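Local coordinates for protein leucine aminopeptidase (Parabacteroides distasonis, PDB 3TC8) that is a zinc-dependent exopeptidase of peptidase family M28, probably an aminopeptidase that removes residues from the N-termini of peptides, at residues A[225-235]-A[300-309]. Residues are numbered along the deposited sequence; the frame is centred on the assembly and turned at random. Where two conformers were deposited one is given.
Sequences MVWSAARDLGY and QTVLEVIYNR
Arg309, the C-terminal residue, reaches across to helix 213-233 and gives NH2 to Asp232 OD2, a nearly straight salt bridge of 2.8 Å that meets the carboxylate on its anti side. A water takes the NE hydrogen of Arg309 and donates to that same OD2, bridging the two residues a second time. The other terminal nitrogen, NH1, bonds Glu304 OE2 at 2.7 Å, tilted from the guanidinium plane, and also the carbonyl O of Asn308. Together these bonds fix the arginine's rotation, while Asn308 ND2, a second donor to OE2, positions Glu304. Ala229 CB lies over one guanidinium face.

Inward of these charges, in the conformer modelled here, Val305 wedges CG2 against Ala229 CB (3.7 Å), while CG1, anti to the backbone N (chi1 169°), turns to the CE of selenomethionine Met225 at 3.5 Å. Farther along, Thr301 packs CG2 on Val226 CG1 and sets OG1 beside Ala230 CB (3.6 Å), its hydroxyl bonded to Ala297 O one turn back. Leu233 CD1 rests on Glu304 CB. A Schellman motif, with Gly234 at positive phi and Tyr235 N bonded to Ala230 O, ends the helix and brings the Tyr235 ring onto Gln300 CB.

Met225 and Val305 both touch Tyr195 of strand 195-200. Segments 225-233 and 300-308, of helices 213-233 and 292-308, cross at 115°, axes 9.0 Å apart: helix-helix packing of the M28 alpha/beta fold, away from the zinc site.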
HETATM    1  N   MSE A 225       0.668  -4.554  18.525  1.00 10.78           N
HETATM    2  CA  MSE A 225       0.079  -5.838  18.193  1.00 10.90           C
HETATM    3  C   MSE A 225       0.749  -6.458  16.971  1.00 10.33           C
HETATM    4  O   MSE A 225       1.083  -7.646  16.975  1.00 10.54           O
HETATM    5  CB  MSE A 225      -1.393  -5.633  17.899  1.00 11.58           C
HETATM    6  CG  MSE A 225      -2.157  -6.837  17.309  1.00 12.71           C
HETATM    7 SE   MSE A 225      -4.009  -6.581  17.012  0.75 17.25          SE
HETATM    8  CE  MSE A 225      -3.910  -5.166  15.705  1.00 17.73           C
ATOM      9  N   VAL A 226       0.960  -5.663  15.927  1.00  9.86           N
ATOM     10  CA  VAL A 226       1.583  -6.151  14.718  1.00  9.35           C
ATOM     11  C   VAL A 226       3.048  -6.534  14.931  1.00  9.80           C
ATOM     12  O   VAL A 226       3.480  -7.608  14.512  1.00  9.98           O
ATOM     13  CB  VAL A 226       1.406  -5.108  13.546  1.00  9.44           C
ATOM     14  CG1 VAL A 226       2.232  -5.502  12.323  1.00 10.28           C
ATOM     15  CG2 VAL A 226      -0.063  -4.980  13.222  1.00 10.38           C
ATOM     16  N   TRP A 227       3.826  -5.667  15.607  1.00  9.60           N
ATOM     17  CA  TRP A 227       5.216  -5.948  15.792  1.00  9.68           C
ATOM     18  C   TRP A 227       5.408  -7.152  16.725  1.00 10.74           C
ATOM     19  O   TRP A 227       6.349  -7.935  16.535  1.00 11.05           O
ATOM     20  CB  TRP A 227       5.980  -4.693  16.323  1.00 10.38           C
ATOM     21  CG  TRP A 227       6.637  -3.863  15.225  1.00  9.64           C
ATOM     22  CD1 TRP A 227       7.961  -3.690  15.093  1.00 10.41           C
ATOM     23  CD2 TRP A 227       6.028  -3.232  14.069  1.00  9.27           C
ATOM     24  NE1 TRP A 227       8.236  -2.967  13.956  1.00 10.73           N
ATOM     25  CE2 TRP A 227       7.061  -2.660  13.328  1.00 10.30           C
ATOM     26  CE3 TRP A 227       4.732  -3.053  13.651  1.00  9.32           C
ATOM     27  CZ2 TRP A 227       6.844  -1.981  12.126  1.00 10.44           C
ATOM     28  CZ3 TRP A 227       4.501  -2.395  12.444  1.00  9.99           C
ATOM     29  CH2 TRP A 227       5.550  -1.847  11.719  1.00 10.49           C
ATOM     30  N   SER A 228       4.548  -7.313  17.718  1.00 10.73           N
ATOM     31  CA  SER A 228       4.627  -8.472  18.599  1.00 11.50           C
ATOM     32  C   SER A 228       4.274  -9.752  17.864  1.00 10.70           C
ATOM     33  O   SER A 228       4.930 -10.775  18.052  1.00 11.84           O
ATOM     34  CB  SER A 228       3.686  -8.278  19.784  1.00 12.79           C
ATOM     35  OG  SER A 228       4.216  -7.307  20.688  1.00 15.30           O
ATOM     36  N   ALA A 229       3.243  -9.725  17.034  1.00 10.54           N
ATOM     37  CA  ALA A 229       2.917 -10.892  16.205  1.00 11.13           C
ATOM     38  C   ALA A 229       4.089 -11.274  15.316  1.00 10.06           C
ATOM     39  O   ALA A 229       4.418 -12.448  15.182  1.00 10.80           O
ATOM     40  CB  ALA A 229       1.632 -10.667  15.384  1.00 10.94           C
ATOM     41  N   ALA A 230       4.707 -10.281  14.683  1.00  9.91           N
ATOM     42  CA  ALA A 230       5.842 -10.557  13.815  1.00 10.60           C
ATOM     43  C   ALA A 230       6.955 -11.260  14.619  1.00 11.04           C
ATOM     44  O   ALA A 230       7.571 -12.208  14.151  1.00 11.83           O
ATOM     45  CB  ALA A 230       6.381  -9.241  13.223  1.00 10.94           C
ATOM     46  N   ARG A 231       7.219 -10.747  15.828  1.00 11.55           N
ATOM     47  CA  ARG A 231       8.249 -11.351  16.662  0.50 12.92           C
ATOM     48  C   ARG A 231       7.863 -12.776  17.028  1.00 11.82           C
ATOM     49  O   ARG A 231       8.716 -13.674  16.936  1.00 13.81           O
ATOM     50  CB  ARG A 231       8.483 -10.517  17.904  0.50 13.61           C
ATOM     51  CG  ARG A 231       9.357 -11.173  18.980  0.50 16.53           C
ATOM     52  CD  ARG A 231       9.291 -10.392  20.319  0.50 18.75           C
ATOM     53  NE  ARG A 231       7.936 -10.429  20.881  0.50 21.98           N
ATOM     54  CZ  ARG A 231       7.374  -9.487  21.640  0.50 24.85           C
ATOM     55  NH1 ARG A 231       8.053  -8.408  22.008  0.50 28.11           N
ATOM     56  NH2 ARG A 231       6.123  -9.641  22.045  0.50 24.65           N
ATOM     57  N   ASP A 232       6.620 -13.005  17.385  1.00 11.92           N
ATOM     58  CA  ASP A 232       6.154 -14.367  17.729  1.00 12.68           C
ATOM     59  C   ASP A 232       6.412 -15.323  16.586  1.00 12.59           C
ATOM     60  O   ASP A 232       6.751 -16.487  16.796  1.00 14.28           O
ATOM     61  CB  ASP A 232       4.644 -14.376  18.010  1.00 13.09           C
ATOM     62  CG  ASP A 232       4.212 -13.596  19.223  1.00 14.62           C
ATOM     63  OD1 ASP A 232       5.030 -13.396  20.142  1.00 16.88           O
ATOM     64  OD2 ASP A 232       3.004 -13.173  19.239  1.00 16.14           O
ATOM     65  N   LEU A 233       6.185 -14.851  15.358  1.00 11.99           N
ATOM     66  CA  LEU A 233       6.337 -15.674  14.150  1.00 12.35           C
ATOM     67  C   LEU A 233       7.752 -15.833  13.656  1.00 12.98           C
ATOM     68  O   LEU A 233       7.965 -16.582  12.684  1.00 15.67           O
ATOM     69  CB  LEU A 233       5.485 -15.089  13.021  1.00 12.61           C
ATOM     70  CG  LEU A 233       3.998 -15.078  13.231  1.00 13.13           C
ATOM     71  CD1 LEU A 233       3.346 -14.263  12.153  1.00 16.51           C
ATOM     72  CD2 LEU A 233       3.452 -16.496  13.310  1.00 17.82           C
ATOM     73  N   GLY A 234       8.704 -15.105  14.222  1.00 12.33           N
ATOM     74  CA  GLY A 234      10.078 -15.186  13.808  1.00 13.08           C
ATOM     75  C   GLY A 234      10.492 -14.177  12.730  1.00 12.37           C
ATOM     76  O   GLY A 234      11.530 -14.383  12.112  1.00 13.96           O
ATOM     77  N   TYR A 235       9.734 -13.097  12.600  1.00 11.38           N
ATOM     78  CA  TYR A 235      10.023 -12.073  11.579  1.00 11.43           C
ATOM     79  C   TYR A 235      10.568 -10.797  12.157  1.00 11.58           C
ATOM     80  O   TYR A 235      10.511  -9.729  11.539  1.00 11.73           O
ATOM     81  CB  TYR A 235       8.776 -11.786  10.768  1.00 11.06           C
ATOM     82  CG  TYR A 235       8.221 -13.003  10.033  1.00 10.78           C
ATOM     83  CD1 TYR A 235       8.999 -13.736   9.182  1.00 12.17           C
ATOM     84  CD2 TYR A 235       6.883 -13.385  10.173  1.00 11.43           C
ATOM     85  CE1 TYR A 235       8.499 -14.852   8.504  1.00 12.36           C
ATOM     86  CE2 TYR A 235       6.376 -14.495   9.524  1.00 11.70           C
ATOM     87  CZ  TYR A 235       7.189 -15.224   8.691  1.00 12.44           C
ATOM     88  OH  TYR A 235       6.658 -16.335   8.088  1.00 14.55           O
ATOM     89  N   GLN A 300       2.428 -12.716   6.152  1.00  7.83           N
ATOM     90  CA  GLN A 300       2.046 -13.666   7.183  1.00  8.61           C
ATOM     91  C   GLN A 300       1.743 -12.947   8.489  1.00  8.61           C
ATOM     92  O   GLN A 300       0.839 -13.376   9.218  1.00  9.46           O
ATOM     93  CB  GLN A 300       3.143 -14.728   7.358  1.00  8.76           C
ATOM     94  CG  GLN A 300       2.641 -15.933   8.172  1.00  9.62           C
ATOM     95  CD  GLN A 300       1.559 -16.670   7.457  1.00  8.68           C
ATOM     96  OE1 GLN A 300       1.718 -17.010   6.287  1.00 10.72           O
ATOM     97  NE2 GLN A 300       0.418 -16.880   8.097  1.00 10.62           N
ATOM     98  N   THR A 301       2.490 -11.902   8.797  1.00  8.03           N
ATOM     99  CA  THR A 301       2.208 -11.115  10.005  1.00  8.13           C
ATOM    100  C   THR A 301       0.818 -10.513   9.945  1.00  8.24           C
ATOM    101  O   THR A 301       0.047 -10.570  10.916  1.00  8.95           O
ATOM    102  CB  THR A 301       3.304 -10.056  10.234  1.00  8.77           C
ATOM    103  OG1 THR A 301       4.551 -10.698  10.432  1.00  9.25           O
ATOM    104  CG2 THR A 301       2.991  -9.131  11.411  1.00 10.41           C
ATOM    105  N   VAL A 302       0.425  -9.932   8.782  1.00  7.99           N
ATOM    106  CA  VAL A 302      -0.879  -9.366   8.688  1.00  8.05           C
ATOM    107  C   VAL A 302      -1.950 -10.444   8.863  1.00  8.51           C
ATOM    108  O   VAL A 302      -2.965 -10.228   9.530  1.00  9.17           O
ATOM    109  CB  VAL A 302      -1.055  -8.570   7.358  1.00  8.73           C
ATOM    110  CG1 VAL A 302      -2.490  -8.184   7.154  1.00 10.07           C
ATOM    111  CG2 VAL A 302      -0.148  -7.351   7.343  1.00 10.45           C
ATOM    112  N   LEU A 303      -1.786 -11.605   8.227  1.00  8.10           N
ATOM    113  CA  LEU A 303      -2.771 -12.673   8.418  1.00  8.66           C
ATOM    114  C   LEU A 303      -2.914 -13.044   9.896  1.00  8.29           C
ATOM    115  O   LEU A 303      -3.987 -13.256  10.403  1.00  9.17           O
ATOM    116  CB  LEU A 303      -2.374 -13.925   7.605  1.00  8.44           C
ATOM    117  CG  LEU A 303      -2.537 -13.799   6.094  1.00  8.81           C
ATOM    118  CD1 LEU A 303      -2.018 -15.050   5.417  1.00 11.48           C
ATOM    119  CD2 LEU A 303      -3.971 -13.549   5.696  1.00 10.69           C
ATOM    120  N   GLU A 304      -1.786 -13.218  10.551  1.00  8.81           N
ATOM    121  CA  GLU A 304      -1.807 -13.566  11.988  1.00  9.21           C
ATOM    122  C   GLU A 304      -2.626 -12.578  12.803  1.00  8.79           C
ATOM    123  O   GLU A 304      -3.393 -12.974  13.670  1.00  9.38           O
ATOM    124  CB  GLU A 304      -0.395 -13.692  12.517  1.00  9.88           C
ATOM    125  CG  GLU A 304      -0.302 -14.149  13.990  1.00 10.46           C
ATOM    126  CD  GLU A 304      -0.657 -15.627  14.183  1.00 11.63           C
ATOM    127  OE1 GLU A 304      -0.521 -16.423  13.228  1.00 13.65           O
ATOM    128  OE2 GLU A 304      -1.005 -16.025  15.324  1.00 13.18           O
ATOM    129  N   VAL A 305      -2.472 -11.289  12.520  1.00  8.95           N
ATOM    130  CA  VAL A 305      -3.129 -10.260  13.236  0.50  8.46           C
ATOM    131  C   VAL A 305      -4.644 -10.248  12.976  1.00  9.30           C
ATOM    132  O   VAL A 305      -5.482 -10.169  13.910  1.00 10.34           O
ATOM    133  CB  VAL A 305      -2.446  -8.938  12.868  0.50  8.71           C
ATOM    134  CG1 VAL A 305      -3.248  -7.744  13.383  0.50  8.72           C
ATOM    135  CG2 VAL A 305      -1.028  -8.948  13.418  0.50  8.68           C
ATOM    136  N   ILE A 306      -5.042 -10.312  11.700  1.00  8.74           N
ATOM    137  CA  ILE A 306      -6.448 -10.182  11.390  1.00  9.31           C
ATOM    138  C   ILE A 306      -7.243 -11.444  11.730  1.00  9.17           C
ATOM    139  O   ILE A 306      -8.426 -11.349  12.004  1.00 11.01           O
ATOM    140  CB  ILE A 306      -6.723  -9.709   9.936  1.00  9.28           C
ATOM    141  CG1 ILE A 306      -6.352 -10.800   8.901  1.00  9.51           C
ATOM    142  CG2 ILE A 306      -5.987  -8.390   9.662  1.00 10.78           C
ATOM    143  CD1 ILE A 306      -6.606 -10.430   7.464  1.00 10.65           C
ATOM    144  N   TYR A 307      -6.602 -12.608  11.680  1.00  9.11           N
ATOM    145  CA  TYR A 307      -7.270 -13.848  12.053  1.00  9.04           C
ATOM    146  C   TYR A 307      -7.162 -14.148  13.522  1.00  9.97           C
ATOM    147  O   TYR A 307      -7.999 -14.920  14.017  1.00 12.19           O
ATOM    148  CB  TYR A 307      -6.653 -15.033  11.304  1.00  9.74           C
ATOM    149  CG  TYR A 307      -7.155 -15.186   9.882  1.00  9.86           C
ATOM    150  CD1 TYR A 307      -6.635 -14.425   8.829  1.00  9.70           C
ATOM    151  CD2 TYR A 307      -8.137 -16.086   9.580  1.00 10.25           C
ATOM    152  CE1 TYR A 307      -7.084 -14.589   7.526  1.00 10.19           C
ATOM    153  CE2 TYR A 307      -8.617 -16.244   8.274  1.00 10.36           C
ATOM    154  CZ  TYR A 307      -8.111 -15.482   7.234  1.00 10.11           C
ATOM    155  OH  TYR A 307      -8.484 -15.620   5.931  1.00 11.35           O
ATOM    156  N   ASN A 308      -6.121 -13.688  14.199  1.00 10.15           N
ATOM    157  CA  ASN A 308      -5.720 -14.334  15.425  1.00  9.67           C
ATOM    158  C   ASN A 308      -5.070 -13.428  16.461  1.00 10.41           C
ATOM    159  O   ASN A 308      -4.434 -13.943  17.373  1.00 11.08           O
ATOM    160  CB  ASN A 308      -4.781 -15.501  15.104  1.00 10.69           C
ATOM    161  CG  ASN A 308      -4.660 -16.517  16.203  1.00 10.52           C
ATOM    162  OD1 ASN A 308      -5.649 -16.837  16.891  1.00 12.12           O
ATOM    163  ND2 ASN A 308      -3.488 -17.094  16.326  1.00 10.86           N
ATOM    164  N   ARG A 309      -5.288 -12.115  16.385  1.00 10.42           N
ATOM    165  CA  ARG A 309      -4.946 -11.188  17.489  1.00 11.90           C
ATOM    166  C   ARG A 309      -6.102 -10.242  17.717  1.00 14.31           C
ATOM    167  O   ARG A 309      -7.144 -10.410  17.106  1.00 16.33           O
ATOM    168  CB  ARG A 309      -3.664 -10.432  17.224  1.00 12.21           C
ATOM    169  CG  ARG A 309      -2.422 -11.258  17.191  1.00 12.48           C
ATOM    170  CD  ARG A 309      -2.076 -11.840  18.583  1.00 13.07           C
ATOM    171  NE  ARG A 309      -0.789 -12.519  18.559  1.00 13.84           N
ATOM    172  CZ  ARG A 309      -0.532 -13.668  17.947  1.00 12.50           C
ATOM    173  NH1 ARG A 309      -1.519 -14.361  17.418  1.00 12.35           N
ATOM    174  NH2 ARG A 309       0.723 -14.156  17.910  1.00 14.50           N
ATOM    175  OXT ARG A 309      -6.020  -9.373  18.610  1.00 16.40           O
TER
HETATM  176  O   HOH W   1       1.440 -11.337  20.188  1.00 17.27           O